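Local coordinates for protein NALP (Neisseria meningitidis, PDB 1UYN) that forms the outer-membrane translocator domain of an autotransporter, a 12-stranded beta-barrel whose hydrophilic pore serves to bring the passenger protease domain to the cell surface, at residues A[26-31]-A[48-53]; A[34-39]-A[83-88]; A[44-49]-A[73-78]; A[108-113]-A[126-131]; A[226-231]-A[269-274]. All blocks are in the same frame, centred on the assembly; numbering follows the deposited sequence.

How the contacts relate
All five contacts belong to one antiparallel barrel of 12 strands with helix 12-34 in its pore. Contact 1 sets that helix against strand 43-57. Contact 2 sets the loop after the helix against strand 82-97. Contact 3 pairs strands 43-57 and 62-79, shares Gln48 and Thr49 with contact 1, and is nested within the loop closed by contact 2, about 6 Å away between centres. Contacts 4 (strands 100-117 and 121-139) and 5 (224-235 and 265-278) follow later in the chain, their centres about 23 Å apart. Leu29 of the helix packs on contact 4. Contacts 3, 4 and 5 build the wall; contacts 1 and 2 join the helix and the loop after it to its inside.

Contact 1: residues A[26-31]-A[48-53]; sequences GRRLKA and QTQQDG
The guanidinium of Arg27 and the carboxylate of Asp52 meet with their planes turned 62° apart. Asp52 OD2 lies at the edge of the guanidinium, in its plane, but it is OD1 that makes the bond. Arg27 NE donates to Asp52 OD1 at 2.8 Å, as part of a salt bridge. The bond is bent, with 133° at the hydrogen. The donor stands above the carboxylate plane, and OD1 is tilted from the guanidinium plane. A bend at chi3 (-80°) swings NE of Arg27 round to the acid. The Arg28 guanidinium and the Gln50 amide have nearly parallel planes, while the chains cross at about a right angle; the touch is through Arg28 CG. The Gln50 side chain reaches in from the strand and also rests against Arg27 and Ala31. Further along, Ala31 CB touches Gln48 OE1 at 4.1 Å. Arg28 NH2 and Asp52 OD2 are 5.3 Å apart, opposite charges not in contact, which may attract at longer range.

Segment 26-31 is part of helix 12-34, which fills the pore, and it runs roughly antiparallel to strand 43-57 of the wall. The polar end of Arg28 is held elsewhere: NE bonds Thr69 of strand 62-79 and NH1 bonds Gln25. Arg27 NH2 forms a second salt bridge, with Asp23. Asp52 OD1 is gripped in addition by Ser299 and Asn297, and Arg27 NH1 by Tyr295, all on strand 295-307.

Contact 2: residues A[34-39]-A[83-88]; sequences DGLDHN and TAAATL
Thr83 comes first on the strand and meets both Leu36 and Asn39. Its CA is 6.3 Å from Leu36 CA, the closest pair of alpha carbons. OG1 of Thr83 sits beside its own backbone N (chi1 -52°), which leaves the methyl CG2 anti to that nitrogen. This methyl touches the loop: Thr83 CG2 is 3.9 Å from Leu36 O, and it also touches Leu36 CD2. Asn39 adds its CB, 4.2 Å from Thr83 CG2. Leu36 CD2 also touches Thr83 O, at 3.8 Å.

Ala84 turns its methyl away from the loop, toward the outside of the barrel. It offers only backbone here, and Leu36 CD2 passes 4.0 Å from Ala84 C. Ala85 again points at the loop. Its CB meets Leu36 CD2 at 3.9 Å, a purely apolar touch. One leucine branch, CD2, thus spans three successive strand residues. The CB of Leu36 does not point at the strand; the end of the chain makes the approach. No hydrogen bond crosses between the two segments.

The loop 34-39 leaves the end of helix 12-34 and leads to strand 43-57, probably near the periplasmic end of the pore. Leu36 also packs on Leu126 of strand 121-139. Asp37 forms salt bridges with Lys124 and Arg114, and Asp34 with Arg286. Asn39 touches Ala75 of strand 62-79 and Arg44 of strand 43-57, so the loop meets several strands of the inner wall at once.

Contact 3: residues A[44-49]-A[73-78]; sequences RVIAQT and GIAAKT
Val45 and Ile74 stand side by side on the outer face of the barrel as a non-hydrogen-bonded pair. Val45 CB lies 4.1 Å from Ile74 CG2. In Ile74, CG1 sits between the backbone N and the carbonyl carbon (chi1 63°). That leaves the CG2 methyl to meet Val45, while the longer branch leads away from the partner strand. A bound pentaethylene glycol monodecyl ether, a detergent, touches Ile74 on this face.

On the inner face the contact runs diagonally. Ile46 is paired with Gly73, which has no side chain, so the CD1 end of Ile46 lies across the glycine backbone. Ile46 CD1 reaches Ala75 CB at 4.2 Å. On the way it passes Gly73 O, 3.7 Å from Ile46 CD1. Arg44 is paired with Ala75, but its long chain leaves the sheet for the pore, where its NH2 makes a salt bridge with Glu276.

The backbones are joined at both hydrogen-bonded pairs. Arg44 N donates to Ala75 O at 2.8 Å. Ala75 N donates back to Arg44 O at 3.0 Å. Ile46 N donates to Gly73 O at 2.7 Å; the return bond from Gly73 N to Ile46 O is weak.

This is an antiparallel hairpin of a transmembrane beta-barrel: Val45 and Ile74 face outward, while Arg44, Ile46, Gly73 and Ala75 are on the pore side.

Contact 4: residues A[108-113]-A[126-131]; sequences SLFAGI and LFSYGR
Leu109 and Tyr129 form one hydrogen-bonded pair of this antiparallel beta hairpin in the barrel wall, and Ala111 and Phe127 form the next. Each pair is closed by two backbone bonds. Leu109 N donates to Tyr129 O at 2.9 Å. Tyr129 N donates to Leu109 O at 3.1 Å. Ala111 N donates to Phe127 O at 2.8 Å. Phe127 N donates to Ala111 O at 2.9 Å. All four are fairly straight, and the two segments run antiparallel, 178° between their directions.

The same carbonyls also take CA-H...O contacts. Tyr129 O receives one from Ser108 CA and Leu109 O one from Ser128 CA. Phe127 O receives one from Phe110 CA and Ala111 O one from Leu126 CA.

Residues of the non-hydrogen-bonded pairs turn their backbone bonds to other strands: Ser108, Phe110 and Gly112 to strand 82-97, Leu126 to Gly158 of strand 145-163. Two serine hydroxyls on the inner face are satisfied by glutamines: Ser108 OG bonds Gln25 NE2 of the pore helix, and Ser128 OG bonds Gln156 OE1.

Leu109, Ala111, Phe127 and Tyr129 lie on the outer surface, as expected of a membrane-facing wall. The inner face pairs a side chain with glycine twice. Ser108 OG lies over Gly130 CA at 3.5 Å. Leu126 CD2 lies over Gly112 CA at 4.1 Å. Between them Phe110 meets Ser128. The ring is set obliquely to the serine methylene, with Phe110 CD2 at 3.6 Å from Ser128 CB.

Contact 5: residues A[226-231]-A[269-274]; sequences LFATAG and AGLGAD
Phe227 and Gly272 are paired across two neighbouring antiparallel strands of the barrel, 224-235 and 265-278, which are joined by a long loop.

Four backbone hydrogen bonds join the strands, one of them weak. Gly272 N donates to Phe227 O at 2.9 Å. The return bond runs from Phe227 N to Gly272 O at 3.1 Å. Thr229 N donates to Gly270 O, also at 3.1 Å, while Gly270 N to Thr229 O is the weak one. CA-H...O contacts fill in between, such as Leu226 CA to Gly272 O.

The Phe227 ring lies across Gly272, with Phe227 CE1 at 3.4 Å from Gly272 CA and Gly272 O over one face. A ring covering a cross-strand glycine is reminiscent of aromatic rescue of glycine, though the Phe227 torsion is unusual. Asp274 OD1 sits in the ring plane at the edge, beside CE2 and CZ, and the carboxylate is turned 69° from the ring. Lys215 makes a cation-pi contact with the same ring, and Arg286 of strand 281-292 also touches Phe227 and Thr229.

A second side chain covers a glycine on the same inner face. Thr229 has OG1 between its backbone N and carbonyl carbon (chi1 53°), which turns OG1 onto Gly270, where it touches CA.

Apolar touches belong to the outer surface, where Leu226, Ala228, Ala230, Ala269, Leu271 and Ala273 lie. Their one direct side-chain touch is Ala228 CB to Leu271 CD2, at 4.4 Å.

Contact 1: residues A[26-31]-A[48-53]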
# COMPACT_ATOMS: atom_id res chain seq x y z
N GLY A 26 -0.69 -2.54 -0.08
CA GLY A 26 0.15 -2.72 -1.24
C GLY A 26 0.76 -1.39 -1.69
O GLY A 26 1.87 -1.35 -2.26
N ARG A 27 0.02 -0.31 -1.52
CA ARG A 27 0.56 0.97 -1.91
C ARG A 27 1.57 1.44 -0.86
O ARG A 27 2.59 2.04 -1.22
CB ARG A 27 -0.53 2.01 -2.12
CG ARG A 27 -1.44 1.70 -3.31
CD ARG A 27 -2.44 2.80 -3.53
NE ARG A 27 -3.52 2.64 -2.58
CZ ARG A 27 -4.49 1.77 -2.76
NH1 ARG A 27 -4.52 1.00 -3.85
NH2 ARG A 27 -5.46 1.67 -1.85
N ARG A 28 1.31 1.13 0.41
CA ARG A 28 2.27 1.50 1.45
C ARG A 28 3.62 0.89 1.14
O ARG A 28 4.65 1.54 1.30
CB ARG A 28 1.82 1.08 2.85
CG ARG A 28 0.60 1.82 3.29
CD ARG A 28 0.05 1.40 4.61
NE ARG A 28 -1.23 2.06 4.90
CZ ARG A 28 -2.40 1.43 5.01
NH1 ARG A 28 -2.52 0.11 4.82
NH2 ARG A 28 -3.49 2.14 5.28
N LEU A 29 3.61 -0.36 0.70
CA LEU A 29 4.84 -1.05 0.33
C LEU A 29 5.49 -0.40 -0.92
O LEU A 29 6.73 -0.29 -1.02
CB LEU A 29 4.55 -2.52 0.08
CG LEU A 29 5.83 -3.37 -0.06
CD1 LEU A 29 6.53 -3.55 1.30
CD2 LEU A 29 5.56 -4.67 -0.72
N LYS A 30 4.67 0.03 -1.88
CA LYS A 30 5.16 0.69 -3.09
C LYS A 30 6.00 1.88 -2.68
O LYS A 30 7.06 2.12 -3.21
CB LYS A 30 4.00 1.17 -3.97
CG LYS A 30 3.85 0.50 -5.37
CD LYS A 30 2.30 0.40 -5.82
CE LYS A 30 1.76 -1.07 -5.88
NZ LYS A 30 0.31 -1.27 -5.39
N ALA A 31 5.52 2.62 -1.69
CA ALA A 31 6.11 3.88 -1.27
C ALA A 31 7.53 3.69 -0.66
O ALA A 31 8.45 4.48 -0.87
CB ALA A 31 5.16 4.57 -0.28
N GLN A 48 6.38 10.95 5.93
CA GLN A 48 5.43 10.93 4.82
C GLN A 48 3.99 10.77 5.33
O GLN A 48 3.72 10.05 6.30
CB GLN A 48 5.73 9.73 3.89
CG GLN A 48 6.15 10.06 2.49
CD GLN A 48 7.07 9.01 1.85
OE1 GLN A 48 6.60 8.03 1.29
NE2 GLN A 48 8.36 9.22 1.94
N THR A 49 3.07 11.47 4.67
CA THR A 49 1.64 11.14 4.70
C THR A 49 1.10 10.65 3.35
O THR A 49 1.16 11.36 2.35
CB THR A 49 0.86 12.38 5.09
OG1 THR A 49 1.34 12.81 6.35
CG2 THR A 49 -0.61 12.04 5.34
N GLN A 50 0.53 9.45 3.34
CA GLN A 50 -0.16 8.95 2.15
C GLN A 50 -1.66 8.99 2.44
O GLN A 50 -2.07 8.40 3.40
CB GLN A 50 0.32 7.54 1.82
CG GLN A 50 -0.56 6.74 0.86
CD GLN A 50 -0.12 5.25 0.75
OE1 GLN A 50 -0.92 4.32 0.99
NE2 GLN A 50 1.15 5.02 0.37
N GLN A 51 -2.45 9.73 1.65
CA GLN A 51 -3.94 9.65 1.68
C GLN A 51 -4.50 8.79 0.52
O GLN A 51 -3.99 8.82 -0.59
CB GLN A 51 -4.59 11.04 1.62
CG GLN A 51 -4.09 12.06 2.65
CD GLN A 51 -4.35 11.65 4.12
OE1 GLN A 51 -3.66 12.10 5.03
NE2 GLN A 51 -5.36 10.81 4.34
N ASP A 52 -5.56 8.05 0.80
CA ASP A 52 -6.19 7.09 -0.12
C ASP A 52 -7.67 7.35 -0.17
O ASP A 52 -8.25 7.74 0.84
CB ASP A 52 -5.96 5.67 0.37
CG ASP A 52 -4.65 5.11 -0.07
OD1 ASP A 52 -4.47 4.96 -1.30
OD2 ASP A 52 -3.73 4.79 0.73
N GLY A 53 -8.30 7.12 -1.31
CA GLY A 53 -9.71 7.47 -1.46
C GLY A 53 -10.32 6.87 -2.70
O GLY A 53 -10.07 7.32 -3.79

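Contact 2: residues A[34-39]-A[83-88]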
# COMPACT_ATOMS: atom_id res chain seq x y z
N ASP A 34 9.74 2.76 -3.55
CA ASP A 34 10.10 3.92 -4.34
C ASP A 34 11.28 4.64 -3.66
O ASP A 34 12.21 5.10 -4.33
CB ASP A 34 8.85 4.81 -4.58
CG ASP A 34 7.79 4.11 -5.53
OD1 ASP A 34 8.18 3.09 -6.19
OD2 ASP A 34 6.57 4.47 -5.66
N GLY A 35 11.28 4.63 -2.32
CA GLY A 35 12.31 5.20 -1.51
C GLY A 35 13.69 4.62 -1.64
O GLY A 35 14.67 5.20 -1.16
N LEU A 36 13.77 3.45 -2.25
CA LEU A 36 15.04 2.81 -2.60
C LEU A 36 15.71 3.43 -3.82
O LEU A 36 16.93 3.35 -3.96
CB LEU A 36 14.83 1.32 -2.85
CG LEU A 36 14.49 0.48 -1.63
CD1 LEU A 36 13.95 -0.85 -2.06
CD2 LEU A 36 15.68 0.27 -0.69
N ASP A 37 14.92 4.06 -4.69
CA ASP A 37 15.41 4.61 -5.97
C ASP A 37 16.10 5.98 -5.78
O ASP A 37 17.14 6.25 -6.37
CB ASP A 37 14.26 4.74 -7.00
CG ASP A 37 13.37 3.51 -7.05
OD1 ASP A 37 13.87 2.41 -6.73
OD2 ASP A 37 12.15 3.54 -7.39
N HIS A 38 15.51 6.81 -4.93
CA HIS A 38 15.90 8.23 -4.81
C HIS A 38 17.35 8.38 -4.43
O HIS A 38 18.02 9.30 -4.89
CB HIS A 38 14.99 8.94 -3.78
CG HIS A 38 13.53 8.66 -3.98
ND1 HIS A 38 12.80 9.19 -5.03
CD2 HIS A 38 12.68 7.85 -3.31
CE1 HIS A 38 11.56 8.73 -4.98
NE2 HIS A 38 11.46 7.91 -3.94
N ASN A 39 17.83 7.45 -3.62
CA ASN A 39 19.08 7.63 -2.89
C ASN A 39 20.29 7.91 -3.78
O ASN A 39 20.51 7.22 -4.79
CB ASN A 39 19.35 6.43 -1.95
CG ASN A 39 19.17 6.79 -0.48
OD1 ASN A 39 20.15 7.08 0.23
ND2 ASN A 39 17.91 6.83 -0.02
N THR A 83 21.27 -0.72 -1.44
CA THR A 83 20.52 0.28 -0.72
C THR A 83 19.53 -0.42 0.17
O THR A 83 19.01 -1.42 -0.21
CB THR A 83 19.75 1.12 -1.69
OG1 THR A 83 20.62 1.60 -2.71
CG2 THR A 83 19.22 2.35 -1.00
N ALA A 84 19.30 0.10 1.37
CA ALA A 84 18.33 -0.51 2.28
C ALA A 84 17.44 0.54 2.87
O ALA A 84 17.80 1.70 2.98
CB ALA A 84 18.99 -1.35 3.38
N ALA A 85 16.24 0.12 3.18
CA ALA A 85 15.25 0.99 3.78
C ALA A 85 14.45 0.21 4.80
O ALA A 85 14.31 -1.00 4.72
CB ALA A 85 14.34 1.57 2.73
N ALA A 86 14.04 0.95 5.79
CA ALA A 86 13.22 0.45 6.85
C ALA A 86 12.28 1.60 7.21
O ALA A 86 12.69 2.75 7.42
CB ALA A 86 14.09 0.00 8.01
N THR A 87 11.00 1.27 7.27
CA THR A 87 9.95 2.25 7.51
C THR A 87 8.95 1.70 8.49
O THR A 87 8.67 0.50 8.54
CB THR A 87 9.27 2.66 6.20
OG1 THR A 87 10.07 3.66 5.54
CG2 THR A 87 7.96 3.39 6.46
N LEU A 88 8.44 2.60 9.29
CA LEU A 88 7.40 2.28 10.25
C LEU A 88 6.20 3.15 9.94
O LEU A 88 6.30 4.33 9.68
CB LEU A 88 7.91 2.50 11.64
CG LEU A 88 7.50 1.39 12.59
CD1 LEU A 88 8.60 1.02 13.60
CD2 LEU A 88 6.23 1.91 13.31

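Contact 3: residues A[44-49]-A[73-78]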
# COMPACT_ATOMS: atom_id res chain seq x y z
N ARG A 44 19.26 8.94 4.24
CA ARG A 44 18.09 9.78 4.34
C ARG A 44 17.20 9.34 5.50
O ARG A 44 17.04 8.12 5.77
CB ARG A 44 17.26 9.69 3.05
CG ARG A 44 18.03 9.76 1.75
CD ARG A 44 17.17 10.27 0.52
NE ARG A 44 17.81 11.45 -0.10
CZ ARG A 44 17.75 11.79 -1.40
NH1 ARG A 44 17.04 11.08 -2.30
NH2 ARG A 44 18.41 12.87 -1.80
N VAL A 45 16.57 10.32 6.15
CA VAL A 45 15.45 10.06 7.05
C VAL A 45 14.19 10.73 6.45
O VAL A 45 14.25 11.85 6.01
CB VAL A 45 15.74 10.48 8.49
CG1 VAL A 45 16.16 11.91 8.56
CG2 VAL A 45 14.51 10.31 9.32
N ILE A 46 13.07 10.02 6.44
CA ILE A 46 11.90 10.40 5.64
C ILE A 46 10.59 10.33 6.43
O ILE A 46 10.28 9.31 7.02
CB ILE A 46 11.80 9.49 4.40
CG1 ILE A 46 13.19 9.20 3.78
CG2 ILE A 46 10.91 10.13 3.34
CD1 ILE A 46 13.48 7.68 3.64
N ALA A 47 9.83 11.41 6.44
CA ALA A 47 8.49 11.44 7.04
C ALA A 47 7.46 11.73 5.96
O ALA A 47 7.62 12.68 5.20
CB ALA A 47 8.42 12.52 8.12
N GLN A 48 6.38 10.95 5.93
CA GLN A 48 5.43 10.93 4.82
C GLN A 48 3.99 10.77 5.33
O GLN A 48 3.72 10.05 6.30
CB GLN A 48 5.73 9.73 3.89
CG GLN A 48 6.15 10.06 2.49
CD GLN A 48 7.07 9.01 1.85
OE1 GLN A 48 6.60 8.03 1.29
NE2 GLN A 48 8.36 9.22 1.94
N THR A 49 3.07 11.47 4.67
CA THR A 49 1.64 11.14 4.70
C THR A 49 1.10 10.65 3.35
O THR A 49 1.16 11.36 2.35
CB THR A 49 0.86 12.38 5.09
OG1 THR A 49 1.34 12.81 6.35
CG2 THR A 49 -0.61 12.04 5.34
N GLY A 73 10.77 6.78 8.17
CA GLY A 73 11.61 5.79 7.51
C GLY A 73 13.04 6.26 7.30
O GLY A 73 13.31 7.42 7.29
N ILE A 74 13.97 5.33 7.20
CA ILE A 74 15.28 5.66 6.73
C ILE A 74 15.62 4.85 5.53
O ILE A 74 15.09 3.76 5.35
CB ILE A 74 16.35 5.47 7.81
CG1 ILE A 74 16.42 4.01 8.22
CG2 ILE A 74 16.07 6.42 8.99
CD1 ILE A 74 17.24 3.80 9.42
N ALA A 75 16.50 5.42 4.70
CA ALA A 75 17.14 4.68 3.63
C ALA A 75 18.60 5.05 3.53
O ALA A 75 18.97 6.14 3.83
CB ALA A 75 16.44 4.95 2.31
N ALA A 76 19.44 4.13 3.07
CA ALA A 76 20.88 4.37 3.04
C ALA A 76 21.63 3.34 2.20
O ALA A 76 21.35 2.16 2.27
CB ALA A 76 21.46 4.36 4.50
N LYS A 77 22.61 3.83 1.44
CA LYS A 77 23.64 3.02 0.82
C LYS A 77 24.35 2.19 1.85
O LYS A 77 25.13 2.70 2.60
CB LYS A 77 24.67 3.89 0.11
CG LYS A 77 24.17 4.54 -1.17
CD LYS A 77 24.59 3.75 -2.43
CE LYS A 77 23.43 3.64 -3.46
NZ LYS A 77 23.93 3.86 -4.86
N THR A 78 24.07 0.90 1.87
CA THR A 78 24.75 -0.05 2.75
C THR A 78 25.98 -0.70 2.09
O THR A 78 26.58 -1.59 2.68
CB THR A 78 23.75 -1.14 3.12
OG1 THR A 78 22.57 -0.53 3.69
CG2 THR A 78 24.29 -2.04 4.25

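Contact 4: residues A[108-113]-A[126-131]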
# COMPACT_ATOMS: atom_id res chain seq x y z
N SER A 108 2.59 -1.15 10.95
CA SER A 108 3.35 -1.92 10.00
C SER A 108 4.76 -1.47 9.92
O SER A 108 5.04 -0.26 9.90
CB SER A 108 2.74 -1.76 8.61
OG SER A 108 1.40 -2.17 8.59
N LEU A 109 5.64 -2.46 9.82
CA LEU A 109 7.02 -2.27 9.50
C LEU A 109 7.25 -2.67 8.04
O LEU A 109 6.88 -3.74 7.61
CB LEU A 109 7.85 -3.15 10.37
CG LEU A 109 9.29 -3.30 9.90
CD1 LEU A 109 10.08 -1.95 9.93
CD2 LEU A 109 9.97 -4.36 10.78
N PHE A 110 7.90 -1.81 7.28
CA PHE A 110 8.29 -2.14 5.91
C PHE A 110 9.79 -2.15 5.76
O PHE A 110 10.44 -1.31 6.31
CB PHE A 110 7.71 -1.11 4.96
CG PHE A 110 6.24 -0.89 5.14
CD1 PHE A 110 5.78 -0.06 6.14
CD2 PHE A 110 5.33 -1.55 4.35
CE1 PHE A 110 4.43 0.13 6.31
CE2 PHE A 110 4.00 -1.34 4.52
CZ PHE A 110 3.54 -0.49 5.50
N ALA A 111 10.31 -3.11 5.00
CA ALA A 111 11.75 -3.17 4.74
C ALA A 111 12.01 -3.46 3.26
O ALA A 111 11.28 -4.17 2.60
CB ALA A 111 12.41 -4.24 5.63
N GLY A 112 13.09 -2.93 2.75
CA GLY A 112 13.43 -3.13 1.35
C GLY A 112 14.93 -3.21 1.14
O GLY A 112 15.68 -2.54 1.81
N ILE A 113 15.37 -4.07 0.24
CA ILE A 113 16.77 -3.96 -0.20
C ILE A 113 16.81 -3.87 -1.73
O ILE A 113 16.00 -4.44 -2.42
CB ILE A 113 17.60 -5.14 0.36
CG1 ILE A 113 19.06 -4.99 -0.09
CG2 ILE A 113 16.99 -6.51 -0.11
CD1 ILE A 113 19.88 -6.36 -0.14
N LEU A 126 11.47 -6.88 -0.93
CA LEU A 126 10.60 -6.12 -0.03
C LEU A 126 9.97 -7.09 0.98
O LEU A 126 9.68 -8.22 0.66
CB LEU A 126 9.48 -5.42 -0.81
CG LEU A 126 9.93 -4.62 -2.05
CD1 LEU A 126 8.78 -4.22 -2.92
CD2 LEU A 126 10.71 -3.39 -1.65
N PHE A 127 9.80 -6.62 2.21
CA PHE A 127 9.13 -7.39 3.25
C PHE A 127 8.35 -6.43 4.16
O PHE A 127 8.75 -5.31 4.41
CB PHE A 127 10.15 -8.17 4.07
CG PHE A 127 9.58 -8.82 5.29
CD1 PHE A 127 8.90 -10.04 5.19
CD2 PHE A 127 9.68 -8.22 6.55
CE1 PHE A 127 8.35 -10.67 6.31
CE2 PHE A 127 9.14 -8.86 7.69
CZ PHE A 127 8.47 -10.08 7.55
N SER A 128 7.22 -6.87 4.65
CA SER A 128 6.45 -6.06 5.57
C SER A 128 5.68 -6.97 6.52
O SER A 128 5.31 -8.11 6.18
CB SER A 128 5.51 -5.14 4.82
OG SER A 128 4.43 -5.89 4.29
N TYR A 129 5.53 -6.48 7.74
CA TYR A 129 4.78 -7.18 8.76
C TYR A 129 3.96 -6.08 9.36
O TYR A 129 4.53 -5.11 9.85
CB TYR A 129 5.67 -7.82 9.83
CG TYR A 129 4.92 -8.62 10.86
CD1 TYR A 129 4.39 -8.02 12.00
CD2 TYR A 129 4.70 -9.97 10.68
CE1 TYR A 129 3.69 -8.76 12.95
CE2 TYR A 129 3.99 -10.73 11.62
CZ TYR A 129 3.49 -10.13 12.76
OH TYR A 129 2.77 -10.91 13.71
N GLY A 130 2.64 -6.24 9.29
CA GLY A 130 1.79 -5.37 10.05
C GLY A 130 0.66 -6.09 10.75
O GLY A 130 0.29 -7.21 10.42
N ARG A 131 0.12 -5.39 11.72
CA ARG A 131 -1.03 -5.82 12.44
C ARG A 131 -2.15 -4.88 12.11
O ARG A 131 -1.93 -3.74 11.75
CB ARG A 131 -0.73 -5.78 13.92
CG ARG A 131 0.47 -6.61 14.33
CD ARG A 131 0.12 -8.07 14.53
NE ARG A 131 -0.09 -8.32 15.95
CZ ARG A 131 -1.17 -8.90 16.45
NH1 ARG A 131 -2.17 -9.33 15.66
NH2 ARG A 131 -1.26 -9.05 17.77

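Contact 5: residues A[226-231]-A[269-274]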
# COMPACT_ATOMS: atom_id res chain seq x y z
N LEU A 226 10.59 15.50 -12.04
CA LEU A 226 9.19 15.20 -12.20
C LEU A 226 9.10 13.82 -12.87
O LEU A 226 9.79 13.57 -13.84
CB LEU A 226 8.58 16.28 -13.10
CG LEU A 226 7.25 15.96 -13.78
CD1 LEU A 226 6.11 16.34 -12.86
CD2 LEU A 226 7.16 16.68 -15.14
N PHE A 227 8.26 12.91 -12.38
CA PHE A 227 8.04 11.65 -13.12
C PHE A 227 6.59 11.38 -13.41
O PHE A 227 5.73 11.82 -12.68
CB PHE A 227 8.63 10.44 -12.43
CG PHE A 227 8.90 10.65 -11.01
CD1 PHE A 227 7.88 10.56 -10.09
CD2 PHE A 227 10.19 10.97 -10.57
CE1 PHE A 227 8.14 10.76 -8.71
CE2 PHE A 227 10.48 11.18 -9.20
CZ PHE A 227 9.44 11.07 -8.27
N ALA A 228 6.35 10.69 -14.52
CA ALA A 228 5.08 10.08 -14.80
C ALA A 228 5.26 8.59 -14.57
O ALA A 228 6.36 8.08 -14.76
CB ALA A 228 4.67 10.38 -16.21
N THR A 229 4.20 7.91 -14.10
CA THR A 229 4.16 6.44 -13.93
C THR A 229 2.92 5.84 -14.56
O THR A 229 1.83 6.38 -14.45
CB THR A 229 4.10 6.02 -12.44
OG1 THR A 229 3.00 6.70 -11.80
CG2 THR A 229 5.32 6.41 -11.67
N ALA A 230 3.09 4.69 -15.18
CA ALA A 230 1.99 3.88 -15.67
C ALA A 230 2.29 2.45 -15.24
O ALA A 230 3.42 2.00 -15.30
CB ALA A 230 1.90 3.99 -17.15
N GLY A 231 1.27 1.72 -14.77
CA GLY A 231 1.51 0.40 -14.24
C GLY A 231 0.33 -0.53 -14.36
O GLY A 231 -0.79 -0.13 -14.62
N ALA A 269 -2.10 5.02 -13.25
CA ALA A 269 -1.29 6.14 -13.77
C ALA A 269 -0.97 7.08 -12.60
O ALA A 269 -1.69 7.09 -11.61
CB ALA A 269 -2.03 6.87 -14.87
N GLY A 270 0.10 7.85 -12.72
CA GLY A 270 0.57 8.64 -11.60
C GLY A 270 1.50 9.76 -11.93
O GLY A 270 2.02 9.85 -13.04
N LEU A 271 1.71 10.65 -10.96
CA LEU A 271 2.58 11.80 -11.14
C LEU A 271 3.43 12.00 -9.95
O LEU A 271 3.04 11.70 -8.88
CB LEU A 271 1.80 13.10 -11.30
CG LEU A 271 1.15 13.27 -12.65
CD1 LEU A 271 0.51 14.63 -12.63
CD2 LEU A 271 2.18 13.16 -13.79
N GLY A 272 4.59 12.60 -10.15
CA GLY A 272 5.45 12.85 -9.03
C GLY A 272 6.44 13.96 -9.21
O GLY A 272 6.57 14.51 -10.29
N ALA A 273 7.14 14.27 -8.13
CA ALA A 273 8.16 15.28 -8.11
C ALA A 273 8.92 15.16 -6.80
O ALA A 273 8.29 15.23 -5.75
CB ALA A 273 7.51 16.65 -8.23
N ASP A 274 10.23 14.89 -6.86
CA ASP A 274 11.18 15.11 -5.72
C ASP A 274 11.78 16.53 -5.86
O ASP A 274 12.19 16.89 -6.96
CB ASP A 274 12.41 14.16 -5.76
CG ASP A 274 12.08 12.66 -5.59
OD1 ASP A 274 11.67 11.97 -6.57
OD2 ASP A 274 12.32 12.05 -4.51